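Local structure of cyanophycinase-like exopeptidase (actinobacterium SCGC AAA027-L06, 6NQC) at residues Met22-Glu33 with Trp144-Ser154; Lys54-Ala65 with Leu110-Gly121. The protein probably hydrolyses peptide bonds as a serine exopeptidase of family S51, the family of cyanophycinase and aspartyl dipeptidase. All coordinates share one frame; numbering follows the deposited sequence.

In the fold
Contact 1 begins near the N terminus, where Met22-Glu33 brings strand 26-29 into the middle of the main sheet; its partner, Trp144-Ser154, lies more than a hundred residues further on. Nested inside the loop so closed is contact 2, in which strand 57-61 of Lys54-Ala65 meets strand 116-119 of Leu110-Gly121 after a shorter excursion through helix 70-87 and edge strand 90-93. Strands 116-119 and 149-153 are neighbours, so the two contacts form one continuous parallel array, with order 57-61, 116-119, 149-153, 26-29. Ahead of the strands Lys54 meets Ser146, and beyond their C-terminal ends Glu33 reaches the end of Leu110-Gly121.

Contact 1: Met22-Glu33 with Trp144-Ser154; sequences MIGSLGLVGSGE and WQSGGSLAGCS
Trp144, at the end of helix 135-145, packs against Ile23 and Gly24 just ahead of strand 26-29, and the chain then turns into strand 149-153, which pairs in parallel with 26-29 in the central sheet of this S51 peptidase fold. With CG anti to the backbone N (chi1 174°), the indole is directed at Gly24, and NE1 donates to Gly24 O at 3.0 Å, a bent bond arriving from above the carbonyl plane. Ile23 CG2 meets the rim of the indole obliquely, 3.4 Å from Trp144 CE2, while Leu26 CD1 and Leu150 CD2 lie on the other side of the ring plane, also offset toward the rim. The carbonyl of Trp144 is gripped twice, by Gly24 N and, inside the helix end, by Gly147 N. Gln145 runs alongside Ile23, its amide beside the CG1-CD1 arm. Gly147, at positive phi, is the C-prime residue of the Schellman motif that ends the helix, and its O shares a water with Ser25 N and Ser149 OG; Ser149 OG also bonds Leu45 O of helix 39-51. From Leu150 the ladder is regular: Leu150 N to Ser25 O at 2.8 Å, Gly27 N to Leu150 O, Gly152 N to Gly27 O, and Val29 N to Gly152 O. Cys153 SG packs 3.9 Å from Val29 CG1 and 3.5 Å from Glu33 OE2, which also accepts a hydrogen bond from Gly121 N. Ser154 follows in a strained conformation consistent with a nucleophile elbow and probably serves as the nucleophile of a Ser-His-Glu triad with His189 and Glu219; its N donates to Val29 O at 2.9 Å.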
loop_
_atom_site.group_PDB
_atom_site.type_symbol
_atom_site.label_atom_id
_atom_site.label_comp_id
_atom_site.label_asym_id
_atom_site.label_seq_id
_atom_site.Cartn_x
_atom_site.Cartn_y
_atom_site.Cartn_z
ATOM N N MET A 22 2.800 -19.553 1.299
ATOM C CA MET A 22 1.553 -18.781 1.184
ATOM C C MET A 22 1.859 -17.307 0.890
ATOM O O MET A 22 2.788 -16.733 1.475
ATOM C CB MET A 22 0.765 -18.898 2.507
ATOM C CG MET A 22 0.215 -20.285 2.705
ATOM S SD MET A 22 -0.880 -20.345 4.096
ATOM C CE MET A 22 -2.387 -20.344 3.411
ATOM N N ILE A 23 1.040 -16.726 0.005
ATOM C CA ILE A 23 1.168 -15.300 -0.248
ATOM C C ILE A 23 0.813 -14.538 1.040
ATOM O O ILE A 23 -0.148 -14.882 1.746
ATOM C CB ILE A 23 0.260 -14.901 -1.422
ATOM C CG1 ILE A 23 0.744 -15.547 -2.721
ATOM C CG2 ILE A 23 0.248 -13.408 -1.606
ATOM C CD1 ILE A 23 -0.252 -15.459 -3.853
ATOM N N GLY A 24 1.558 -13.458 1.310
ATOM C CA GLY A 24 1.383 -12.678 2.503
ATOM C C GLY A 24 0.119 -11.828 2.486
ATOM O O GLY A 24 -0.564 -11.629 1.476
ATOM N N SER A 25 -0.194 -11.294 3.651
ATOM C CA SER A 25 -1.333 -10.391 3.761
ATOM C C SER A 25 -1.083 -9.132 2.930
ATOM O O SER A 25 0.047 -8.637 2.833
ATOM C CB SER A 25 -1.570 -9.985 5.213
ATOM O OG SER A 25 -1.907 -11.150 5.969
ATOM N N LEU A 26 -2.159 -8.601 2.369
ATOM C CA LEU A 26 -2.128 -7.420 1.513
ATOM C C LEU A 26 -3.084 -6.383 2.090
ATOM O O LEU A 26 -4.299 -6.626 2.160
ATOM C CB LEU A 26 -2.524 -7.777 0.082
ATOM C CG LEU A 26 -2.268 -6.690 -0.974
ATOM C CD1 LEU A 26 -0.846 -6.259 -0.986
ATOM C CD2 LEU A 26 -2.649 -7.297 -2.320
ATOM N N GLY A 27 -2.548 -5.223 2.452
ATOM C CA GLY A 27 -3.318 -4.142 3.039
ATOM C C GLY A 27 -3.416 -2.930 2.117
ATOM O O GLY A 27 -2.411 -2.418 1.626
ATOM N N LEU A 28 -4.640 -2.464 1.932
ATOM C CA LEU A 28 -4.939 -1.221 1.210
ATOM C C LEU A 28 -5.493 -0.202 2.190
ATOM O O LEU A 28 -6.567 -0.413 2.776
ATOM C CB LEU A 28 -5.946 -1.495 0.086
ATOM C CG LEU A 28 -5.683 -2.744 -0.754
ATOM C CD1 LEU A 28 -6.817 -3.028 -1.702
ATOM C CD2 LEU A 28 -4.376 -2.564 -1.495
ATOM N N VAL A 29 -4.767 0.906 2.397
ATOM C CA VAL A 29 -5.096 1.871 3.442
ATOM C C VAL A 29 -5.457 3.206 2.810
ATOM O O VAL A 29 -4.728 3.715 1.959
ATOM C CB VAL A 29 -3.934 2.023 4.426
ATOM C CG1 VAL A 29 -4.269 2.950 5.570
ATOM C CG2 VAL A 29 -3.572 0.608 5.021
ATOM N N GLY A 30 -6.565 3.786 3.255
ATOM C CA GLY A 30 -7.030 5.044 2.674
ATOM C C GLY A 30 -6.306 6.289 3.163
ATOM O O GLY A 30 -6.184 7.278 2.421
ATOM N N SER A 31 -5.806 6.260 4.387
ATOM C CA SER A 31 -4.988 7.319 4.999
ATOM C C SER A 31 -4.591 6.797 6.381
ATOM O O SER A 31 -5.151 5.811 6.866
ATOM C CB SER A 31 -5.698 8.679 5.139
ATOM O OG SER A 31 -6.560 8.718 6.270
ATOM N N GLY A 32 -3.652 7.486 7.015
ATOM C CA GLY A 32 -3.414 7.296 8.437
ATOM C C GLY A 32 -2.313 6.336 8.761
ATOM O O GLY A 32 -2.323 5.772 9.868
ATOM N N GLU A 33 -1.375 6.112 7.828
ATOM C CA GLU A 33 -0.255 5.230 8.108
ATOM C C GLU A 33 0.447 5.673 9.391
ATOM O O GLU A 33 0.545 6.870 9.695
ATOM C CB GLU A 33 0.732 5.191 6.946
ATOM C CG GLU A 33 1.514 6.487 6.687
ATOM C CD GLU A 33 0.833 7.383 5.678
ATOM O OE1 GLU A 33 -0.068 8.111 6.088
ATOM O OE2 GLU A 33 1.177 7.324 4.470
ATOM N N TRP A 144 6.696 -10.750 -0.486
ATOM C CA TRP A 144 5.258 -10.889 -0.358
ATOM C C TRP A 144 4.802 -12.270 -0.804
ATOM O O TRP A 144 4.007 -12.930 -0.118
ATOM C CB TRP A 144 4.575 -9.781 -1.171
ATOM C CG TRP A 144 3.107 -9.907 -1.238
ATOM C CD1 TRP A 144 2.244 -10.007 -0.191
ATOM C CD2 TRP A 144 2.304 -9.936 -2.433
ATOM N NE1 TRP A 144 0.962 -10.134 -0.654
ATOM C CE2 TRP A 144 0.967 -10.089 -2.025
ATOM C CE3 TRP A 144 2.596 -9.879 -3.801
ATOM C CZ2 TRP A 144 -0.089 -10.155 -2.932
ATOM C CZ3 TRP A 144 1.532 -9.943 -4.706
ATOM C CH2 TRP A 144 0.217 -10.085 -4.254
ATOM N N GLN A 145 5.286 -12.720 -1.958
ATOM C CA GLN A 145 4.867 -14.016 -2.470
ATOM C C GLN A 145 5.231 -15.136 -1.509
ATOM O O GLN A 145 4.551 -16.165 -1.495
ATOM C CB GLN A 145 5.472 -14.251 -3.843
ATOM C CG GLN A 145 4.798 -13.398 -4.918
ATOM C CD GLN A 145 3.433 -13.929 -5.277
ATOM O OE1 GLN A 145 3.287 -15.138 -5.545
ATOM N NE2 GLN A 145 2.419 -13.064 -5.251
ATOM N N SER A 146 6.252 -14.939 -0.679
ATOM C CA SER A 146 6.698 -15.958 0.258
ATOM C C SER A 146 6.250 -15.684 1.700
ATOM O O SER A 146 6.837 -16.234 2.645
ATOM C CB SER A 146 8.223 -16.108 0.142
ATOM O OG SER A 146 8.924 -14.930 0.553
ATOM N N GLY A 147 5.222 -14.875 1.889
ATOM C CA GLY A 147 4.504 -14.807 3.151
ATOM C C GLY A 147 4.606 -13.498 3.899
ATOM O O GLY A 147 3.909 -13.326 4.928
ATOM N N GLY A 148 5.456 -12.573 3.466
ATOM C CA GLY A 148 5.552 -11.290 4.126
ATOM C C GLY A 148 4.371 -10.394 3.784
ATOM O O GLY A 148 3.869 -10.392 2.657
ATOM N N SER A 149 3.896 -9.664 4.796
ATOM C CA SER A 149 2.798 -8.734 4.590
ATOM C C SER A 149 3.271 -7.526 3.772
ATOM O O SER A 149 4.407 -7.062 3.880
ATOM C CB SER A 149 2.242 -8.250 5.930
ATOM O OG SER A 149 1.572 -9.312 6.570
ATOM N N LEU A 150 2.355 -6.991 2.964
ATOM C CA LEU A 150 2.616 -5.821 2.142
ATOM C C LEU A 150 1.399 -4.906 2.206
ATOM O O LEU A 150 0.255 -5.374 2.084
ATOM C CB LEU A 150 2.904 -6.219 0.691
ATOM C CG LEU A 150 3.145 -5.115 -0.342
ATOM C CD1 LEU A 150 4.461 -4.439 -0.010
ATOM C CD2 LEU A 150 3.260 -5.706 -1.727
ATOM N N ALA A 151 1.649 -3.613 2.438
ATOM C CA ALA A 151 0.589 -2.632 2.567
ATOM C C ALA A 151 1.024 -1.339 1.905
ATOM O O ALA A 151 2.218 -1.047 1.792
ATOM C CB ALA A 151 0.219 -2.404 4.057
ATOM N N GLY A 152 0.041 -0.583 1.454
ATOM C CA GLY A 152 0.267 0.742 0.930
ATOM C C GLY A 152 -0.846 1.670 1.345
ATOM O O GLY A 152 -2.029 1.296 1.387
ATOM N N CYS A 153 -0.453 2.882 1.709
ATOM C CA CYS A 153 -1.371 3.898 2.199
ATOM C C CYS A 153 -1.428 5.054 1.207
ATOM O O CYS A 153 -0.383 5.556 0.773
ATOM C CB CYS A 153 -0.932 4.377 3.574
ATOM S SG CYS A 153 -1.922 5.696 4.210
ATOM N N SER A 154 -2.652 5.436 0.823
ATOM C CA SER A 154 -2.917 6.536 -0.104
ATOM C C SER A 154 -2.195 6.271 -1.425
ATOM O O SER A 154 -2.539 5.306 -2.127
ATOM C CB SER A 154 -2.506 7.863 0.550
ATOM O OG SER A 154 -3.007 8.922 -0.224
HETATM O O HOH W 1 1.628 -11.939 5.688
#

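Contact 2: Lys54-Ala65 with Leu110-Gly121; sequences KKPIFLQIPTAA and LVKDAALIYFSG
Leu116 lies alongside Phe58 and sets its CD2 over one face of the aromatic ring, a CH-pi contact 3.9 Å from the centroid, while Tyr118 CB meets the ring edge at Phe58 CE1. On the other side of the sheet Leu59 CD1 reaches the turn at Leu110-Val111 and Ala114 CB, and Ile61 CD1 packs 3.7 Å from Ile117 CG2. Ile61 CG2, anti to the backbone N, touches the edge of the Phe119 ring at CD1. Between these layers the strands pair in parallel: Leu59 N to Leu116 O (2.8 Å), Tyr118 N to Leu59 O and Ile61 N to Tyr118 O.

Before the ladder, Asp113 OD1 receives Lys55 N at 2.7 Å on its syn side but tilted 34° out of the carboxylate plane. Lys55 O accepts Ile57 N, closing the inverse gamma turn centred on Pro56, and also Ala115 N from across the contact. Beyond the ladder, a water joins Ile61 O and Ser120 O to Ala64 N. Strand 57-61 is flanked by edge strand 90-93, bonded through Phe58 and Gln60, and strand 116-119 lies against 149-153, with Tyr118 on Ala151 and Cys153. Helix 135-145 packs on the face carrying Ile61 and Ile117, Ile140 touching Ile61 and Val111.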
loop_
_atom_site.group_PDB
_atom_site.type_symbol
_atom_site.label_atom_id
_atom_site.label_comp_id
_atom_site.label_asym_id
_atom_site.label_seq_id
_atom_site.Cartn_x
_atom_site.Cartn_y
_atom_site.Cartn_z
ATOM N N LYS A 54 8.863 -14.850 8.626
ATOM C CA LYS A 54 9.686 -13.712 8.238
ATOM C C LYS A 54 10.265 -13.027 9.470
ATOM O O LYS A 54 9.677 -13.072 10.550
ATOM C CB LYS A 54 8.848 -12.714 7.427
ATOM C CG LYS A 54 8.350 -13.245 6.108
ATOM C CD LYS A 54 9.487 -13.443 5.128
ATOM C CE LYS A 54 8.943 -13.850 3.746
ATOM N NZ LYS A 54 10.081 -13.896 2.770
ATOM N N LYS A 55 11.409 -12.386 9.299
ATOM C CA LYS A 55 11.976 -11.598 10.373
ATOM C C LYS A 55 10.949 -10.601 10.895
ATOM O O LYS A 55 10.256 -9.939 10.099
ATOM C CB LYS A 55 13.202 -10.815 9.904
ATOM C CG LYS A 55 14.466 -11.632 9.692
ATOM C CD LYS A 55 15.639 -10.685 9.419
ATOM C CE LYS A 55 16.703 -11.324 8.523
ATOM N NZ LYS A 55 18.075 -10.764 8.806
ATOM N N PRO A 56 10.882 -10.388 12.191
ATOM C CA PRO A 56 9.857 -9.474 12.755
ATOM C C PRO A 56 10.215 -7.995 12.608
ATOM O O PRO A 56 10.320 -7.245 13.548
ATOM C CB PRO A 56 9.841 -9.908 14.233
ATOM C CG PRO A 56 11.299 -10.265 14.517
ATOM C CD PRO A 56 11.759 -10.965 13.236
ATOM N N ILE A 57 10.396 -7.562 11.349
ATOM C CA ILE A 57 10.716 -6.155 11.097
ATOM C C ILE A 57 9.545 -5.463 10.387
ATOM O O ILE A 57 8.790 -6.084 9.638
ATOM C CB ILE A 57 12.017 -5.959 10.276
ATOM C CG1 ILE A 57 11.967 -6.785 9.000
ATOM C CG2 ILE A 57 13.264 -6.309 11.116
ATOM C CD1 ILE A 57 12.934 -6.285 7.964
ATOM N N PHE A 58 9.416 -4.161 10.656
ATOM C CA PHE A 58 8.460 -3.226 10.057
ATOM C C PHE A 58 9.267 -2.377 9.086
ATOM O O PHE A 58 9.879 -1.373 9.458
ATOM C CB PHE A 58 7.826 -2.380 11.157
ATOM C CG PHE A 58 6.644 -1.570 10.746
ATOM C CD1 PHE A 58 6.314 -1.347 9.407
ATOM C CD2 PHE A 58 5.843 -1.014 11.723
ATOM C CE1 PHE A 58 5.211 -0.567 9.085
ATOM C CE2 PHE A 58 4.741 -0.246 11.394
ATOM C CZ PHE A 58 4.428 -0.024 10.075
ATOM N N LEU A 59 9.307 -2.812 7.829
ATOM C CA LEU A 59 10.126 -2.182 6.812
ATOM C C LEU A 59 9.291 -1.090 6.140
ATOM O O LEU A 59 8.166 -1.343 5.701
ATOM C CB LEU A 59 10.603 -3.241 5.813
ATOM C CG LEU A 59 11.873 -2.966 5.037
ATOM C CD1 LEU A 59 12.510 -4.245 4.501
ATOM C CD2 LEU A 59 11.499 -2.045 3.878
ATOM N N GLN A 60 9.811 0.122 6.120
ATOM C CA GLN A 60 9.044 1.309 5.739
ATOM C C GLN A 60 9.695 1.964 4.534
ATOM O O GLN A 60 10.900 2.224 4.533
ATOM C CB GLN A 60 8.948 2.280 6.910
ATOM C CG GLN A 60 8.244 1.649 8.067
ATOM C CD GLN A 60 8.369 2.429 9.348
ATOM O OE1 GLN A 60 9.043 3.463 9.398
ATOM N NE2 GLN A 60 7.679 1.957 10.388
ATOM N N ILE A 61 8.911 2.153 3.482
ATOM C CA ILE A 61 9.430 2.644 2.209
ATOM C C ILE A 61 8.719 3.947 1.869
ATOM O O ILE A 61 7.492 3.976 1.609
ATOM C CB ILE A 61 9.279 1.590 1.100
ATOM C CG1 ILE A 61 10.076 0.341 1.479
ATOM C CG2 ILE A 61 9.750 2.164 -0.195
ATOM C CD1 ILE A 61 10.035 -0.749 0.483
ATOM N N PRO A 62 9.454 5.067 1.899
ATOM C CA PRO A 62 8.822 6.376 1.762
ATOM C C PRO A 62 9.014 6.972 0.383
ATOM O O PRO A 62 8.881 8.180 0.215
ATOM C CB PRO A 62 9.577 7.200 2.816
ATOM C CG PRO A 62 10.983 6.706 2.598
ATOM C CD PRO A 62 10.865 5.207 2.323
ATOM N N THR A 63 9.323 6.146 -0.596
ATOM C CA THR A 63 9.667 6.644 -1.913
ATOM C C THR A 63 8.619 7.542 -2.532
ATOM O O THR A 63 8.959 8.416 -3.335
ATOM C CB THR A 63 9.909 5.433 -2.847
ATOM O OG1 THR A 63 10.820 4.552 -2.191
ATOM C CG2 THR A 63 10.463 5.869 -4.195
ATOM N N ALA A 64 7.326 7.342 -2.210
ATOM C CA ALA A 64 6.294 8.251 -2.687
ATOM C C ALA A 64 6.608 9.691 -2.311
ATOM O O ALA A 64 6.154 10.597 -3.005
ATOM C CB ALA A 64 4.915 7.859 -2.145
ATOM N N ALA A 65 7.384 9.911 -1.242
ATOM C CA ALA A 65 7.718 11.243 -0.786
ATOM C C ALA A 65 9.126 11.647 -1.182
ATOM O O ALA A 65 9.651 12.620 -0.634
ATOM C CB ALA A 65 7.537 11.331 0.727
ATOM N N LEU A 110 17.516 -6.550 2.207
ATOM C CA LEU A 110 16.654 -6.335 3.366
ATOM C C LEU A 110 15.185 -6.647 3.085
ATOM O O LEU A 110 14.467 -7.164 3.956
ATOM C CB LEU A 110 16.754 -4.884 3.819
ATOM C CG LEU A 110 17.656 -4.564 5.011
ATOM C CD1 LEU A 110 17.855 -3.037 5.097
ATOM C CD2 LEU A 110 17.144 -5.121 6.301
ATOM N N VAL A 111 14.694 -6.297 1.895
ATOM C CA VAL A 111 13.271 -6.462 1.621
ATOM C C VAL A 111 12.889 -7.915 1.430
ATOM O O VAL A 111 11.697 -8.242 1.397
ATOM C CB VAL A 111 12.811 -5.686 0.371
ATOM C CG1 VAL A 111 12.879 -4.186 0.653
ATOM C CG2 VAL A 111 13.654 -6.062 -0.848
ATOM N N LYS A 112 13.868 -8.801 1.306
ATOM C CA LYS A 112 13.592 -10.179 0.962
ATOM C C LYS A 112 13.254 -11.033 2.173
ATOM O O LYS A 112 12.808 -12.171 1.999
ATOM C CB LYS A 112 14.789 -10.795 0.213
ATOM C CG LYS A 112 14.944 -10.237 -1.195
ATOM C CD LYS A 112 15.895 -11.057 -2.032
ATOM C CE LYS A 112 16.955 -10.167 -2.670
ATOM N NZ LYS A 112 17.243 -10.538 -4.093
ATOM N N ASP A 113 13.431 -10.509 3.385
ATOM C CA ASP A 113 12.938 -11.201 4.598
ATOM C C ASP A 113 12.370 -10.177 5.588
ATOM O O ASP A 113 13.030 -9.760 6.543
ATOM C CB ASP A 113 14.067 -12.034 5.215
ATOM C CG ASP A 113 13.611 -12.886 6.376
ATOM O OD1 ASP A 113 12.439 -12.757 6.801
ATOM O OD2 ASP A 113 14.450 -13.671 6.857
ATOM N N ALA A 114 11.114 -9.785 5.374
ATOM C CA ALA A 114 10.489 -8.747 6.186
ATOM C C ALA A 114 9.061 -9.156 6.507
ATOM O O ALA A 114 8.304 -9.506 5.601
ATOM C CB ALA A 114 10.555 -7.388 5.469
ATOM N N ALA A 115 8.689 -9.102 7.793
ATOM C CA ALA A 115 7.317 -9.441 8.156
ATOM C C ALA A 115 6.304 -8.468 7.542
ATOM O O ALA A 115 5.189 -8.869 7.156
ATOM C CB ALA A 115 7.127 -9.456 9.661
ATOM N N LEU A 116 6.661 -7.196 7.471
ATOM C CA LEU A 116 5.811 -6.210 6.805
ATOM C C LEU A 116 6.655 -5.235 6.000
ATOM O O LEU A 116 7.672 -4.711 6.476
ATOM C CB LEU A 116 4.957 -5.445 7.844
ATOM C CG LEU A 116 4.188 -4.196 7.425
ATOM C CD1 LEU A 116 3.150 -4.477 6.337
ATOM C CD2 LEU A 116 3.500 -3.551 8.593
ATOM N N ILE A 117 6.207 -4.974 4.773
ATOM C CA ILE A 117 6.755 -3.912 3.939
ATOM C C ILE A 117 5.619 -2.938 3.689
ATOM O O ILE A 117 4.521 -3.365 3.308
ATOM C CB ILE A 117 7.345 -4.475 2.637
ATOM C CG1 ILE A 117 8.487 -5.431 2.971
ATOM C CG2 ILE A 117 7.812 -3.377 1.743
ATOM C CD1 ILE A 117 8.943 -6.222 1.744
ATOM N N TYR A 118 5.842 -1.649 3.988
ATOM C CA TYR A 118 4.811 -0.609 3.964
ATOM C C TYR A 118 5.224 0.521 3.028
ATOM O O TYR A 118 6.301 1.089 3.196
ATOM C CB TYR A 118 4.587 -0.062 5.387
ATOM C CG TYR A 118 3.232 0.534 5.607
ATOM C CD1 TYR A 118 2.920 1.800 5.089
ATOM C CD2 TYR A 118 2.236 -0.160 6.295
ATOM C CE1 TYR A 118 1.679 2.351 5.278
ATOM C CE2 TYR A 118 0.981 0.392 6.462
ATOM C CZ TYR A 118 0.720 1.664 5.946
ATOM O OH TYR A 118 -0.511 2.264 6.091
ATOM N N PHE A 119 4.381 0.826 2.017
ATOM C CA PHE A 119 4.558 2.028 1.205
ATOM C C PHE A 119 3.747 3.160 1.831
ATOM O O PHE A 119 2.518 3.101 1.850
ATOM C CB PHE A 119 4.093 1.823 -0.243
ATOM C CG PHE A 119 4.899 0.832 -1.008
ATOM C CD1 PHE A 119 6.241 1.052 -1.256
ATOM C CD2 PHE A 119 4.309 -0.311 -1.511
ATOM C CE1 PHE A 119 6.995 0.129 -1.988
ATOM C CE2 PHE A 119 5.049 -1.243 -2.223
ATOM C CZ PHE A 119 6.408 -1.027 -2.459
ATOM N N SER A 120 4.412 4.201 2.330
ATOM C CA SER A 120 3.681 5.353 2.842
ATOM C C SER A 120 3.317 6.308 1.697
ATOM O O SER A 120 3.651 6.087 0.522
ATOM C CB SER A 120 4.472 6.063 3.934
ATOM O OG SER A 120 5.804 6.307 3.529
ATOM N N GLY A 121 2.583 7.357 2.060
ATOM C CA GLY A 121 1.945 8.233 1.097
ATOM C C GLY A 121 2.900 9.262 0.467
ATOM O O GLY A 121 4.063 9.414 0.845
HETATM O O HOH W 2 6.252 5.328 -0.490
#